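Local coordinates for putative type VI secretion protein (Escherichia coli, PDB 6SKI) that probably hydrolyses phospholipids as a toxic effector that the type VI secretion system carries on its VgrG spike, at residues A[409-415]-A[483-488]; A[185-189]-A[229-233]; A[59-65]-A[521-527]. All coordinates share one frame; numbering follows the deposited sequence.

Contact 1 (A[409-415]-A[483-488]); sequences RMAVPND and GKYTHC
Val412 is wedged between two flat groups, and its CG1 methyl meets a face of each. It stands over the His487 ring, 3.5 Å from the centroid and 7° off the ring normal, which makes this a CH-pi contact. On its other neighbour, Arg409, CG1 lies 3.9 Å above the guanidinium plane, again over the centre. The torsion that allows this puts CG1 anti to the backbone N (chi1 -164°).

The guanidinium in turn presents its end to the partner loop: NH1 and NH2 both donate to Thr486 O at 2.9 Å, with the oxygen close to the guanidinium plane and both bonds somewhat bent. NH2 lies in the carbonyl plane, on a lone pair, whereas NH1 is tilted 20° from it. A salt bridge from NH2 to Glu328 further fixes the group. Pro413 crosses Tyr485 at about a right angle, CG reaching 3.4 Å from CD2, and Asp415 OD2 approaches the ring edge at CE2, 3.7 Å away. His487 NE2 adds a weak bond to Pro413 O, and its ring also stacks on Tyr317. The arrangement is a loop-loop junction in which one arginine grips a main-chain carbonyl just beyond the C-terminal end of helix 476-483.

Contact 2 (A[185-189]-A[229-233]); sequences CIAKI and FYDGK
Asp231 N donates to Ile186 O over 2.8 Å, at an N-H...O angle of 151° and in the carbonyl plane. The same oxygen also receives a CA-H...O approach from Tyr230 CA at 3.2 Å. These main-chain interactions lay the 229-233 loop along strand 184-195. That strand belongs to a mixed, mostly parallel sheet, consistent with the alpha/beta-hydrolase clan of the family, and the loop leads from helix 215-225 to the neighbouring strand 237-243.

The sulfur contact lies at the Cys185 end. SG sits 4.5 Å from the centroid of the Phe229 ring and 62° off its normal, an oblique sulfur-aromatic contact.

Apolar contacts gather round Tyr230, whose CB meets Ile186 CB at 4.1 Å and whose CD2 lies 4.2 Å from Ile189 CG1. Helix 215-225 packs on the same three residues through Ile221 and Leu225, and Tyr230 OH bonds to Pro234 O.

Polar ends find partners elsewhere: Asp231 OD2 bonds to Tyr4 OH, while OD1 has a long, weak ion pair with a basic side chain of another protein chain. Gly232 has a positive phi, a conformation that suits glycine. The chemistry implies that one backbone bond and apolar contacts hold the loop, while the Asp231 carboxylate serves neighbours beyond it.

Contact 3 (A[59-65]-A[521-527]); sequences KFNECSA and AFVFPNK
An isolated antiparallel beta bridge joins the two segments, with Ser64 and Val523 as a non-hydrogen-bonded pair whose CA atoms are 3.8 Å apart. The bonds flank it: Phe524 N donates to Cys63 O at 2.8 Å, nearly along the C=O axis (C=O...N angle 162°), and Ala65 N donates to Phe522 O at 2.6 Å. The loop 59-65 thus lies against strand 521-523, which also pairs with strand 495-497. Within the loop, Cys63 N bonds to Phe60 O, and beyond the strand Phe524 to Lys527 form a type I beta turn.

Among the side chains, Phe60 and Val523 cross at about a right angle. Val523 CB sits 3.5 Å from the Phe60 centroid, 7° off the normal, so the valine covers one face of the ring in a CH-pi contact. Ala521 O meets the edge of that ring. Val523 carries CG2 on the far side from its own N, which sets this methyl against Cys63 O. Ala65 CB packs on Phe522 CB at 3.7 Å, while its CA lies 4.0 Å from Phe524 CE2, the ring of which stands edge-to-face with Trp492. Lys527, in cation-pi contact with Tyr290, runs extended beyond CG and brings CD to 3.8 Å from Cys63 SG.

Overall arrangement
Contact 3 frames the others: it ties 59-65, in the loop after helix 53-58, to strand 521-523 of the small antiparallel sheet, near the C-terminal end of the modelled chain, so the loop it closes contains contacts 1 and 2. Contact 2 comes first along the chain within that loop, joining strand 184-195 of the mixed sheet to the loop before strand 237-243. Only after it has closed does contact 1 open, linking the loop after strand 398-409 to the loop after helix 476-483. None cross. Centres of contacts 1 and 3 are 24 Å apart, with nearest atoms about 7 Å apart; contact 2 is 47 and 49 Å from them, centre to centre, across the chain's centre.

Contact 1 (A[409-415]-A[483-488])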
# COMPACT_ATOMS: atom_id res chain seq x y z
N ARG A 409 2.39 -26.05 -7.89
CA ARG A 409 2.43 -25.34 -9.16
C ARG A 409 3.79 -24.67 -9.26
O ARG A 409 4.30 -24.14 -8.28
CB ARG A 409 1.31 -24.31 -9.27
CG ARG A 409 1.20 -23.68 -10.64
CD ARG A 409 -0.09 -22.93 -10.81
NE ARG A 409 -0.41 -22.12 -9.64
CZ ARG A 409 -1.18 -21.04 -9.67
NH1 ARG A 409 -1.71 -20.64 -10.82
NH2 ARG A 409 -1.42 -20.37 -8.56
N MET A 410 4.37 -24.69 -10.45
CA MET A 410 5.73 -24.20 -10.64
C MET A 410 5.75 -23.08 -11.66
O MET A 410 5.03 -23.13 -12.67
CB MET A 410 6.66 -25.33 -11.09
CG MET A 410 7.10 -26.25 -9.96
SD MET A 410 8.63 -25.73 -9.18
CE MET A 410 9.56 -25.20 -10.62
N ALA A 411 6.56 -22.06 -11.39
CA ALA A 411 6.79 -20.95 -12.30
C ALA A 411 5.49 -20.20 -12.61
O ALA A 411 5.05 -20.11 -13.76
CB ALA A 411 7.47 -21.42 -13.59
N VAL A 412 4.88 -19.67 -11.56
CA VAL A 412 3.66 -18.88 -11.71
C VAL A 412 4.03 -17.51 -12.27
O VAL A 412 4.74 -16.74 -11.61
CB VAL A 412 2.91 -18.76 -10.37
CG1 VAL A 412 1.49 -18.29 -10.61
CG2 VAL A 412 2.92 -20.08 -9.64
N PRO A 413 3.57 -17.17 -13.47
CA PRO A 413 3.89 -15.86 -14.04
C PRO A 413 3.19 -14.72 -13.31
O PRO A 413 2.08 -14.87 -12.80
CB PRO A 413 3.41 -15.99 -15.49
CG PRO A 413 2.28 -16.97 -15.37
CD PRO A 413 2.78 -17.99 -14.41
N ASN A 414 3.86 -13.57 -13.27
CA ASN A 414 3.36 -12.39 -12.58
C ASN A 414 2.82 -11.33 -13.54
O ASN A 414 2.84 -10.14 -13.21
CB ASN A 414 4.48 -11.79 -11.72
CG ASN A 414 5.53 -11.07 -12.54
OD1 ASN A 414 5.81 -11.45 -13.67
ND2 ASN A 414 6.11 -10.03 -11.96
N ASP A 415 2.32 -11.74 -14.70
CA ASP A 415 1.97 -10.80 -15.76
C ASP A 415 0.56 -10.23 -15.64
O ASP A 415 0.17 -9.42 -16.48
CB ASP A 415 2.12 -11.48 -17.12
CG ASP A 415 3.54 -11.88 -17.42
OD1 ASP A 415 4.40 -10.99 -17.56
OD2 ASP A 415 3.80 -13.10 -17.51
N GLY A 483 -6.24 -17.93 -14.99
CA GLY A 483 -5.82 -18.80 -13.92
C GLY A 483 -4.39 -19.27 -14.05
O GLY A 483 -3.79 -19.69 -13.06
N LYS A 484 -3.84 -19.22 -15.26
CA LYS A 484 -2.39 -19.43 -15.38
C LYS A 484 -1.61 -18.38 -14.59
O LYS A 484 -0.49 -18.65 -14.15
CB LYS A 484 -1.94 -19.39 -16.84
CG LYS A 484 -2.74 -20.23 -17.79
CD LYS A 484 -2.16 -20.16 -19.19
CE LYS A 484 -2.55 -21.37 -20.02
NZ LYS A 484 -3.95 -21.79 -19.78
N TYR A 485 -2.17 -17.18 -14.42
CA TYR A 485 -1.43 -16.04 -13.92
C TYR A 485 -1.82 -15.60 -12.52
O TYR A 485 -1.16 -14.72 -11.96
CB TYR A 485 -1.59 -14.86 -14.88
CG TYR A 485 -1.08 -15.13 -16.27
CD1 TYR A 485 -1.85 -15.81 -17.20
CD2 TYR A 485 0.17 -14.69 -16.67
CE1 TYR A 485 -1.39 -16.07 -18.46
CE2 TYR A 485 0.64 -14.94 -17.93
CZ TYR A 485 -0.14 -15.63 -18.83
OH TYR A 485 0.33 -15.87 -20.09
N THR A 486 -2.87 -16.18 -11.94
CA THR A 486 -3.26 -15.84 -10.58
C THR A 486 -2.61 -16.81 -9.60
O THR A 486 -2.60 -18.02 -9.82
CB THR A 486 -4.78 -15.85 -10.41
OG1 THR A 486 -5.11 -15.84 -9.02
CG2 THR A 486 -5.38 -17.06 -11.05
N HIS A 487 -2.07 -16.26 -8.52
CA HIS A 487 -1.40 -17.05 -7.50
C HIS A 487 -2.39 -17.46 -6.43
O HIS A 487 -3.32 -16.72 -6.11
CB HIS A 487 -0.26 -16.26 -6.85
CG HIS A 487 0.81 -15.83 -7.81
ND1 HIS A 487 2.14 -16.14 -7.63
CD2 HIS A 487 0.74 -15.10 -8.95
CE1 HIS A 487 2.84 -15.63 -8.62
NE2 HIS A 487 2.02 -14.99 -9.43
N CYS A 488 -2.20 -18.66 -5.88
CA CYS A 488 -2.96 -19.10 -4.72
C CYS A 488 -2.24 -18.57 -3.49
O CYS A 488 -1.19 -19.10 -3.10
CB CYS A 488 -3.09 -20.62 -4.70
SG CYS A 488 -4.01 -21.26 -3.29

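Contact 2 (A[185-189]-A[229-233])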
# COMPACT_ATOMS: atom_id res chain seq x y z
N CYS A 185 2.18 31.78 -10.03
CA CYS A 185 1.60 31.45 -8.75
C CYS A 185 0.88 30.11 -8.88
O CYS A 185 0.24 29.83 -9.90
CB CYS A 185 0.61 32.52 -8.29
SG CYS A 185 -0.15 32.19 -6.70
N ILE A 186 1.00 29.28 -7.85
CA ILE A 186 0.29 28.01 -7.81
C ILE A 186 -1.16 28.31 -7.46
O ILE A 186 -1.48 28.64 -6.31
CB ILE A 186 0.92 27.03 -6.83
CG1 ILE A 186 2.36 26.73 -7.26
CG2 ILE A 186 0.12 25.75 -6.76
CD1 ILE A 186 3.14 25.93 -6.26
N ALA A 187 -2.05 28.20 -8.44
CA ALA A 187 -3.44 28.58 -8.27
C ALA A 187 -4.27 27.47 -7.65
O ALA A 187 -5.41 27.73 -7.23
CB ALA A 187 -4.05 28.96 -9.62
N LYS A 188 -3.74 26.26 -7.58
CA LYS A 188 -4.46 25.13 -7.02
C LYS A 188 -3.46 24.04 -6.68
O LYS A 188 -2.50 23.82 -7.43
CB LYS A 188 -5.52 24.60 -7.99
CG LYS A 188 -6.62 23.80 -7.34
CD LYS A 188 -7.64 23.36 -8.37
CE LYS A 188 -8.54 22.28 -7.83
NZ LYS A 188 -9.80 22.17 -8.62
N ILE A 189 -3.68 23.37 -5.56
CA ILE A 189 -2.91 22.20 -5.17
C ILE A 189 -3.84 21.01 -5.25
O ILE A 189 -4.80 20.91 -4.47
CB ILE A 189 -2.30 22.34 -3.77
CG1 ILE A 189 -1.22 23.43 -3.76
CG2 ILE A 189 -1.74 21.01 -3.30
CD1 ILE A 189 0.13 22.96 -4.22
N PHE A 229 2.66 32.17 -1.76
CA PHE A 229 1.21 32.16 -1.85
C PHE A 229 0.75 31.08 -2.82
O PHE A 229 1.26 30.96 -3.94
CB PHE A 229 0.71 33.52 -2.31
CG PHE A 229 -0.75 33.54 -2.64
CD1 PHE A 229 -1.17 33.77 -3.94
CD2 PHE A 229 -1.70 33.35 -1.66
CE1 PHE A 229 -2.51 33.79 -4.25
CE2 PHE A 229 -3.04 33.37 -1.97
CZ PHE A 229 -3.45 33.59 -3.26
N TYR A 230 -0.23 30.29 -2.39
CA TYR A 230 -0.91 29.36 -3.28
C TYR A 230 -2.41 29.53 -3.10
O TYR A 230 -2.89 29.60 -1.97
CB TYR A 230 -0.50 27.91 -3.04
CG TYR A 230 -0.71 27.39 -1.63
CD1 TYR A 230 0.27 27.53 -0.66
CD2 TYR A 230 -1.87 26.71 -1.29
CE1 TYR A 230 0.08 27.05 0.61
CE2 TYR A 230 -2.06 26.22 -0.03
CZ TYR A 230 -1.08 26.39 0.92
OH TYR A 230 -1.27 25.90 2.19
N ASP A 231 -3.13 29.60 -4.21
CA ASP A 231 -4.57 29.79 -4.16
C ASP A 231 -5.26 28.45 -3.94
O ASP A 231 -4.63 27.40 -3.84
CB ASP A 231 -5.05 30.46 -5.45
CG ASP A 231 -6.29 31.30 -5.24
OD1 ASP A 231 -6.51 31.75 -4.10
OD2 ASP A 231 -7.03 31.52 -6.21
N GLY A 232 -6.59 28.48 -3.84
CA GLY A 232 -7.34 27.26 -3.63
C GLY A 232 -7.46 26.91 -2.16
O GLY A 232 -7.06 27.65 -1.27
N LYS A 233 -8.03 25.74 -1.93
CA LYS A 233 -8.15 25.22 -0.57
C LYS A 233 -6.76 25.09 0.05
O LYS A 233 -5.87 24.51 -0.58
CB LYS A 233 -8.86 23.87 -0.57
CG LYS A 233 -10.31 23.95 -1.02
CD LYS A 233 -10.85 22.57 -1.35
CE LYS A 233 -12.25 22.66 -1.91
NZ LYS A 233 -12.30 23.46 -3.17

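Contact 3 (A[59-65]-A[521-527])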
# COMPACT_ATOMS: atom_id res chain seq x y z
N LYS A 59 0.47 -10.75 12.25
CA LYS A 59 -0.31 -11.79 11.59
C LYS A 59 -0.64 -12.95 12.53
O LYS A 59 -1.55 -13.73 12.24
CB LYS A 59 0.43 -12.28 10.34
CG LYS A 59 -0.03 -11.57 9.08
CD LYS A 59 0.70 -12.06 7.84
CE LYS A 59 2.14 -11.60 7.84
NZ LYS A 59 2.93 -12.28 6.78
N PHE A 60 0.09 -13.09 13.64
CA PHE A 60 -0.24 -14.13 14.62
C PHE A 60 -1.65 -13.96 15.18
O PHE A 60 -2.28 -14.95 15.56
CB PHE A 60 0.75 -14.13 15.78
CG PHE A 60 1.94 -15.01 15.57
CD1 PHE A 60 2.05 -16.22 16.23
CD2 PHE A 60 2.98 -14.61 14.75
CE1 PHE A 60 3.15 -17.02 16.06
CE2 PHE A 60 4.08 -15.41 14.57
CZ PHE A 60 4.17 -16.61 15.23
N ASN A 61 -2.12 -12.73 15.29
CA ASN A 61 -3.44 -12.47 15.85
C ASN A 61 -4.52 -13.19 15.05
O ASN A 61 -4.65 -12.98 13.84
CB ASN A 61 -3.70 -10.96 15.86
CG ASN A 61 -4.86 -10.57 16.75
OD1 ASN A 61 -4.76 -10.62 17.97
ND2 ASN A 61 -5.96 -10.16 16.14
N GLU A 62 -5.26 -14.07 15.73
CA GLU A 62 -6.39 -14.80 15.17
C GLU A 62 -5.96 -15.89 14.19
O GLU A 62 -6.81 -16.64 13.68
CB GLU A 62 -7.39 -13.86 14.49
CG GLU A 62 -7.88 -12.73 15.38
CD GLU A 62 -8.86 -13.20 16.44
OE1 GLU A 62 -9.46 -14.28 16.25
OE2 GLU A 62 -9.02 -12.50 17.45
N CYS A 63 -4.66 -16.00 13.92
CA CYS A 63 -4.17 -17.00 12.97
C CYS A 63 -3.04 -17.86 13.54
O CYS A 63 -2.42 -18.61 12.78
CB CYS A 63 -3.70 -16.33 11.68
SG CYS A 63 -5.00 -16.03 10.48
N SER A 64 -2.76 -17.77 14.83
CA SER A 64 -1.74 -18.62 15.42
C SER A 64 -2.22 -20.06 15.47
O SER A 64 -3.42 -20.35 15.39
CB SER A 64 -1.38 -18.14 16.82
OG SER A 64 -2.53 -17.90 17.60
N ALA A 65 -1.26 -20.98 15.58
CA ALA A 65 -1.61 -22.40 15.65
C ALA A 65 -2.45 -22.71 16.88
O ALA A 65 -3.19 -23.70 16.88
CB ALA A 65 -0.34 -23.25 15.65
N ALA A 521 6.80 -20.36 18.44
CA ALA A 521 5.37 -20.11 18.35
C ALA A 521 4.97 -20.19 16.88
O ALA A 521 5.65 -19.65 16.01
CB ALA A 521 5.01 -18.73 18.91
N PHE A 522 3.85 -20.86 16.62
CA PHE A 522 3.47 -21.26 15.28
C PHE A 522 2.22 -20.53 14.83
O PHE A 522 1.24 -20.45 15.57
CB PHE A 522 3.26 -22.77 15.22
CG PHE A 522 4.53 -23.56 15.28
CD1 PHE A 522 4.94 -24.15 16.46
CD2 PHE A 522 5.31 -23.71 14.16
CE1 PHE A 522 6.11 -24.87 16.51
CE2 PHE A 522 6.48 -24.43 14.21
CZ PHE A 522 6.88 -25.01 15.39
N VAL A 523 2.27 -19.99 13.62
CA VAL A 523 1.17 -19.23 13.03
C VAL A 523 0.90 -19.79 11.64
O VAL A 523 1.81 -20.29 10.97
CB VAL A 523 1.51 -17.72 12.95
CG1 VAL A 523 2.75 -17.50 12.11
CG2 VAL A 523 0.34 -16.93 12.42
N PHE A 524 -0.36 -19.73 11.22
CA PHE A 524 -0.68 -19.92 9.82
C PHE A 524 -0.88 -18.54 9.21
O PHE A 524 -2.00 -18.00 9.25
CB PHE A 524 -1.92 -20.79 9.65
CG PHE A 524 -1.75 -22.18 10.19
CD1 PHE A 524 -1.07 -23.14 9.46
CD2 PHE A 524 -2.26 -22.52 11.42
CE1 PHE A 524 -0.91 -24.41 9.96
CE2 PHE A 524 -2.10 -23.79 11.92
CZ PHE A 524 -1.43 -24.74 11.19
N PRO A 525 0.16 -17.92 8.65
CA PRO A 525 0.06 -16.51 8.26
C PRO A 525 -0.89 -16.28 7.10
O PRO A 525 -1.55 -15.24 7.06
CB PRO A 525 1.50 -16.15 7.88
CG PRO A 525 2.33 -17.22 8.51
CD PRO A 525 1.51 -18.45 8.37
N ASN A 526 -0.98 -17.22 6.18
CA ASN A 526 -1.74 -17.07 4.95
C ASN A 526 -2.93 -18.02 4.95
O ASN A 526 -3.30 -18.58 3.92
CB ASN A 526 -0.86 -17.31 3.73
CG ASN A 526 0.35 -16.40 3.71
OD1 ASN A 526 0.22 -15.18 3.66
ND2 ASN A 526 1.53 -16.99 3.78
N LYS A 527 -3.55 -18.17 6.10
CA LYS A 527 -4.63 -19.13 6.23
C LYS A 527 -5.89 -18.57 5.57
O LYS A 527 -6.20 -17.39 5.73
CB LYS A 527 -4.90 -19.43 7.70
CG LYS A 527 -6.34 -19.68 8.06
CD LYS A 527 -6.60 -19.34 9.51
CE LYS A 527 -8.05 -18.98 9.74
NZ LYS A 527 -8.23 -18.28 11.03